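Local coordinates for protein 5'-methylthioadenosine nucleosidase / s-adenosylhomocysteine nucleosidase (Brucella melitensis bv. 1, PDB 4PR3) that is a nucleosidase of the phosphorylase superfamily, built round a mixed beta sheet, and binds adenine, at residues Ala98-Asp110 / Arg137-Asn151. Residues are numbered along the deposited sequence; the frame is centred on the assembly and turned at random.
Sequences AEVYQVSSVSYRD and RVAGIDTASLSTGGN. With PO4 (phosphate ion), chain D.
Arg-109 reaches across to strand 142-148 and the loop after it, and its side chain can be followed atom by atom. CB, CG and CD in turn pass Ser-147 OG, CG of Arg-109 also lying 3.3 Å from Thr-148 O. CG sits between the backbone N and carbonyl carbon, and the chain then runs extended to NE, which carries the guanidinium over Gly-149: Arg-109 CZ comes 3.3 Å from Gly-149 N, which lies above one face. The head is held side-on: Arg-109 NE donates to Asn-151 OD1 at 2.9 Å, in the amide's carbonyl plane and on a lone pair, while Arg-109 NH2 reaches Asn-151 O at 2.7 Å and shares OD1. Arg-109 NH1 bonds Ser-147 OG at 3.2 Å in a nearly straight line (168°). With acceptors at both ends, rotation of the group should be restricted. Ser-147 OG also donates to a phosphate ion, probably from the crystallisation liquor.

Next to it, Asp-110 OD2 accepts Gly-150 N on its syn lone pair.

At the far end Gln-102 closes on the type II turn Val-138 to Ile-141. Gln-102 OE1 takes Val-138 N at 2.9 Å, and Gln-102 NE2 gives to Val-138 O (2.7 Å) and Ile-141 O, so both polar atoms of the amide are engaged.

Between these ends the backbones pair in parallel: Val-106 lies opposite Leu-146, whose N donates to Ser-105 O and whose O accepts Ser-107 N. The break at Ser-104 swings the strand axes from 61° to 23° against strand 142-148. Asn-151 touches adenine, and the Arg-109 side chain comes within about 4 Å of it (nearest atoms): two neighbouring parallel strands of the superfamily's central mixed sheet thus lead into the adenine pocket.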
# COMPACT_ATOMS: atom_id res chain seq x y z
N ALA A 98 -24.00 2.90 12.97
CA ALA A 98 -24.76 3.60 11.94
C ALA A 98 -24.72 5.11 12.10
O ALA A 98 -25.72 5.80 11.89
CB ALA A 98 -26.21 3.10 11.91
N GLU A 99 -23.56 5.63 12.48
CA GLU A 99 -23.35 7.07 12.51
C GLU A 99 -22.15 7.45 11.65
O GLU A 99 -21.23 6.65 11.47
CB GLU A 99 -23.17 7.58 13.95
CG GLU A 99 -23.63 9.02 14.13
CD GLU A 99 -22.88 9.76 15.23
OE1 GLU A 99 -22.45 10.91 14.98
OE2 GLU A 99 -22.73 9.20 16.33
N VAL A 100 -22.16 8.66 11.11
CA VAL A 100 -21.10 9.12 10.22
C VAL A 100 -20.11 10.05 10.93
O VAL A 100 -20.50 10.92 11.70
CB VAL A 100 -21.70 9.82 8.97
CG1 VAL A 100 -22.80 10.79 9.37
CG2 VAL A 100 -20.61 10.53 8.17
N TYR A 101 -18.82 9.84 10.66
CA TYR A 101 -17.77 10.61 11.31
C TYR A 101 -16.76 11.11 10.28
O TYR A 101 -16.47 10.43 9.30
CB TYR A 101 -17.04 9.74 12.34
CG TYR A 101 -17.90 9.28 13.49
CD1 TYR A 101 -18.80 8.23 13.35
CD2 TYR A 101 -17.80 9.89 14.73
CE1 TYR A 101 -19.58 7.81 14.40
CE2 TYR A 101 -18.59 9.48 15.79
CZ TYR A 101 -19.47 8.45 15.62
OH TYR A 101 -20.25 8.04 16.68
N GLN A 102 -16.21 12.30 10.51
CA GLN A 102 -15.10 12.79 9.70
C GLN A 102 -13.80 12.41 10.40
O GLN A 102 -13.73 12.40 11.62
CB GLN A 102 -15.19 14.30 9.48
CG GLN A 102 -15.06 15.13 10.74
CD GLN A 102 -15.21 16.62 10.47
OE1 GLN A 102 -14.62 17.15 9.53
NE2 GLN A 102 -16.00 17.29 11.29
N VAL A 103 -12.78 12.09 9.61
CA VAL A 103 -11.54 11.56 10.16
C VAL A 103 -10.62 12.69 10.61
O VAL A 103 -10.16 13.49 9.80
CB VAL A 103 -10.80 10.71 9.11
CG1 VAL A 103 -9.59 10.04 9.75
CG2 VAL A 103 -11.73 9.69 8.51
N SER A 104 -10.37 12.73 11.91
CA SER A 104 -9.50 13.74 12.50
C SER A 104 -8.03 13.37 12.34
O SER A 104 -7.18 14.23 12.13
CB SER A 104 -9.85 13.94 13.98
OG SER A 104 -9.70 12.74 14.72
N SER A 105 -7.74 12.08 12.47
CA SER A 105 -6.39 11.58 12.30
C SER A 105 -6.41 10.12 11.87
O SER A 105 -7.37 9.41 12.14
CB SER A 105 -5.60 11.73 13.60
OG SER A 105 -6.20 10.97 14.63
N VAL A 106 -5.34 9.69 11.21
CA VAL A 106 -5.26 8.31 10.73
C VAL A 106 -3.91 7.68 11.09
O VAL A 106 -2.89 8.36 11.16
CB VAL A 106 -5.52 8.22 9.20
CG1 VAL A 106 -4.37 8.80 8.42
CG2 VAL A 106 -5.79 6.78 8.78
N SER A 107 -3.93 6.38 11.34
CA SER A 107 -2.71 5.64 11.63
C SER A 107 -2.70 4.33 10.85
O SER A 107 -3.74 3.90 10.33
CB SER A 107 -2.57 5.40 13.13
OG SER A 107 -3.72 4.76 13.65
N TYR A 108 -1.53 3.70 10.76
CA TYR A 108 -1.34 2.48 10.00
C TYR A 108 -1.00 1.35 10.96
O TYR A 108 0.11 1.28 11.47
CB TYR A 108 -0.18 2.70 9.02
CG TYR A 108 0.08 1.61 8.01
CD1 TYR A 108 -0.90 0.67 7.68
CD2 TYR A 108 1.32 1.51 7.39
CE1 TYR A 108 -0.64 -0.32 6.75
CE2 TYR A 108 1.58 0.53 6.47
CZ TYR A 108 0.61 -0.38 6.15
OH TYR A 108 0.89 -1.36 5.22
N ARG A 109 -1.94 0.44 11.19
CA ARG A 109 -1.77 -0.55 12.25
C ARG A 109 -0.95 -1.76 11.82
O ARG A 109 -0.52 -2.55 12.66
CB ARG A 109 -3.12 -0.99 12.82
CG ARG A 109 -4.04 -1.61 11.80
CD ARG A 109 -5.31 -2.13 12.44
NE ARG A 109 -6.19 -2.74 11.45
CZ ARG A 109 -7.12 -2.09 10.77
NH1 ARG A 109 -7.32 -0.79 10.99
NH2 ARG A 109 -7.86 -2.73 9.88
N ASP A 110 -0.73 -1.90 10.52
CA ASP A 110 0.07 -3.01 10.01
C ASP A 110 1.56 -2.75 10.17
O ASP A 110 2.37 -3.66 10.00
CB ASP A 110 -0.25 -3.29 8.54
CG ASP A 110 -1.66 -3.81 8.34
OD1 ASP A 110 -2.25 -4.31 9.32
OD2 ASP A 110 -2.16 -3.73 7.20
N ARG A 137 -11.50 20.34 9.30
CA ARG A 137 -12.61 20.12 10.22
C ARG A 137 -13.85 20.81 9.67
O ARG A 137 -13.86 22.02 9.50
CB ARG A 137 -12.29 20.67 11.61
CG ARG A 137 -11.09 20.01 12.29
CD ARG A 137 -11.32 18.53 12.52
NE ARG A 137 -10.17 17.92 13.18
CZ ARG A 137 -9.14 17.37 12.54
NH1 ARG A 137 -9.12 17.34 11.21
NH2 ARG A 137 -8.14 16.84 13.23
N VAL A 138 -14.89 20.03 9.39
CA VAL A 138 -16.15 20.58 8.91
C VAL A 138 -17.18 20.57 10.03
O VAL A 138 -17.37 19.56 10.70
CB VAL A 138 -16.68 19.79 7.70
CG1 VAL A 138 -18.05 20.31 7.27
CG2 VAL A 138 -15.69 19.85 6.55
N ALA A 139 -17.82 21.71 10.25
CA ALA A 139 -18.81 21.84 11.32
C ALA A 139 -20.04 20.98 11.05
O ALA A 139 -20.45 20.82 9.91
CB ALA A 139 -19.22 23.29 11.48
N GLY A 140 -20.60 20.41 12.11
CA GLY A 140 -21.83 19.64 12.00
C GLY A 140 -21.60 18.15 11.82
O GLY A 140 -22.55 17.38 11.68
N ILE A 141 -20.33 17.75 11.82
CA ILE A 141 -20.00 16.33 11.70
C ILE A 141 -19.08 15.91 12.84
O ILE A 141 -18.12 16.61 13.16
CB ILE A 141 -19.31 16.02 10.35
CG1 ILE A 141 -20.13 16.56 9.19
CG2 ILE A 141 -19.08 14.52 10.20
CD1 ILE A 141 -19.45 16.43 7.85
N ASP A 142 -19.38 14.78 13.46
CA ASP A 142 -18.54 14.23 14.51
C ASP A 142 -17.14 13.92 13.98
O ASP A 142 -16.97 13.61 12.81
CB ASP A 142 -19.16 12.96 15.07
CG ASP A 142 -20.19 13.22 16.14
OD1 ASP A 142 -21.34 13.58 15.79
OD2 ASP A 142 -19.86 13.05 17.33
N THR A 143 -16.15 14.01 14.86
CA THR A 143 -14.78 13.66 14.51
C THR A 143 -14.39 12.35 15.18
O THR A 143 -14.87 12.05 16.27
CB THR A 143 -13.78 14.75 14.93
OG1 THR A 143 -13.93 15.01 16.33
CG2 THR A 143 -14.01 16.02 14.15
N ALA A 144 -13.53 11.58 14.53
CA ALA A 144 -13.02 10.34 15.09
C ALA A 144 -11.63 10.03 14.56
O ALA A 144 -11.31 10.35 13.42
CB ALA A 144 -13.97 9.19 14.79
N SER A 145 -10.81 9.41 15.40
CA SER A 145 -9.50 8.93 14.98
C SER A 145 -9.67 7.60 14.24
O SER A 145 -10.57 6.82 14.55
CB SER A 145 -8.59 8.75 16.19
OG SER A 145 -9.20 7.91 17.16
N LEU A 146 -8.81 7.35 13.26
CA LEU A 146 -8.97 6.19 12.40
C LEU A 146 -7.71 5.34 12.33
O LEU A 146 -6.59 5.85 12.39
CB LEU A 146 -9.40 6.63 11.00
CG LEU A 146 -9.65 5.56 9.94
CD1 LEU A 146 -10.74 4.59 10.38
CD2 LEU A 146 -10.03 6.21 8.62
N SER A 147 -7.91 4.03 12.20
CA SER A 147 -6.81 3.09 12.00
C SER A 147 -7.01 2.35 10.67
O SER A 147 -8.11 1.88 10.38
CB SER A 147 -6.76 2.09 13.15
OG SER A 147 -5.70 1.16 12.99
N THR A 148 -5.95 2.27 9.88
CA THR A 148 -6.01 1.56 8.60
C THR A 148 -5.14 0.30 8.62
O THR A 148 -4.01 0.34 9.10
CB THR A 148 -5.56 2.47 7.42
OG1 THR A 148 -6.50 3.54 7.25
CG2 THR A 148 -5.46 1.68 6.12
N GLY A 149 -5.69 -0.80 8.11
CA GLY A 149 -4.96 -2.05 8.01
C GLY A 149 -5.59 -2.99 7.00
O GLY A 149 -6.71 -2.77 6.56
N GLY A 150 -4.86 -4.05 6.64
CA GLY A 150 -5.36 -5.00 5.66
C GLY A 150 -6.33 -6.01 6.24
O GLY A 150 -6.92 -6.81 5.51
N ASN A 151 -6.50 -5.99 7.56
CA ASN A 151 -7.41 -6.93 8.20
C ASN A 151 -8.74 -6.29 8.57
O ASN A 151 -8.80 -5.13 8.97
CB ASN A 151 -6.77 -7.55 9.45
CG ASN A 151 -6.49 -6.52 10.53
OD1 ASN A 151 -6.26 -5.35 10.24
ND2 ASN A 151 -6.51 -6.96 11.78
P PO4 D . -3.77 1.95 16.28
O1 PO4 D . -2.64 2.13 15.28
O2 PO4 D . -4.70 0.88 15.77
O3 PO4 D . -3.20 1.53 17.62
O4 PO4 D . -4.53 3.25 16.42
O HOH W 1 -21.88 13.11 12.69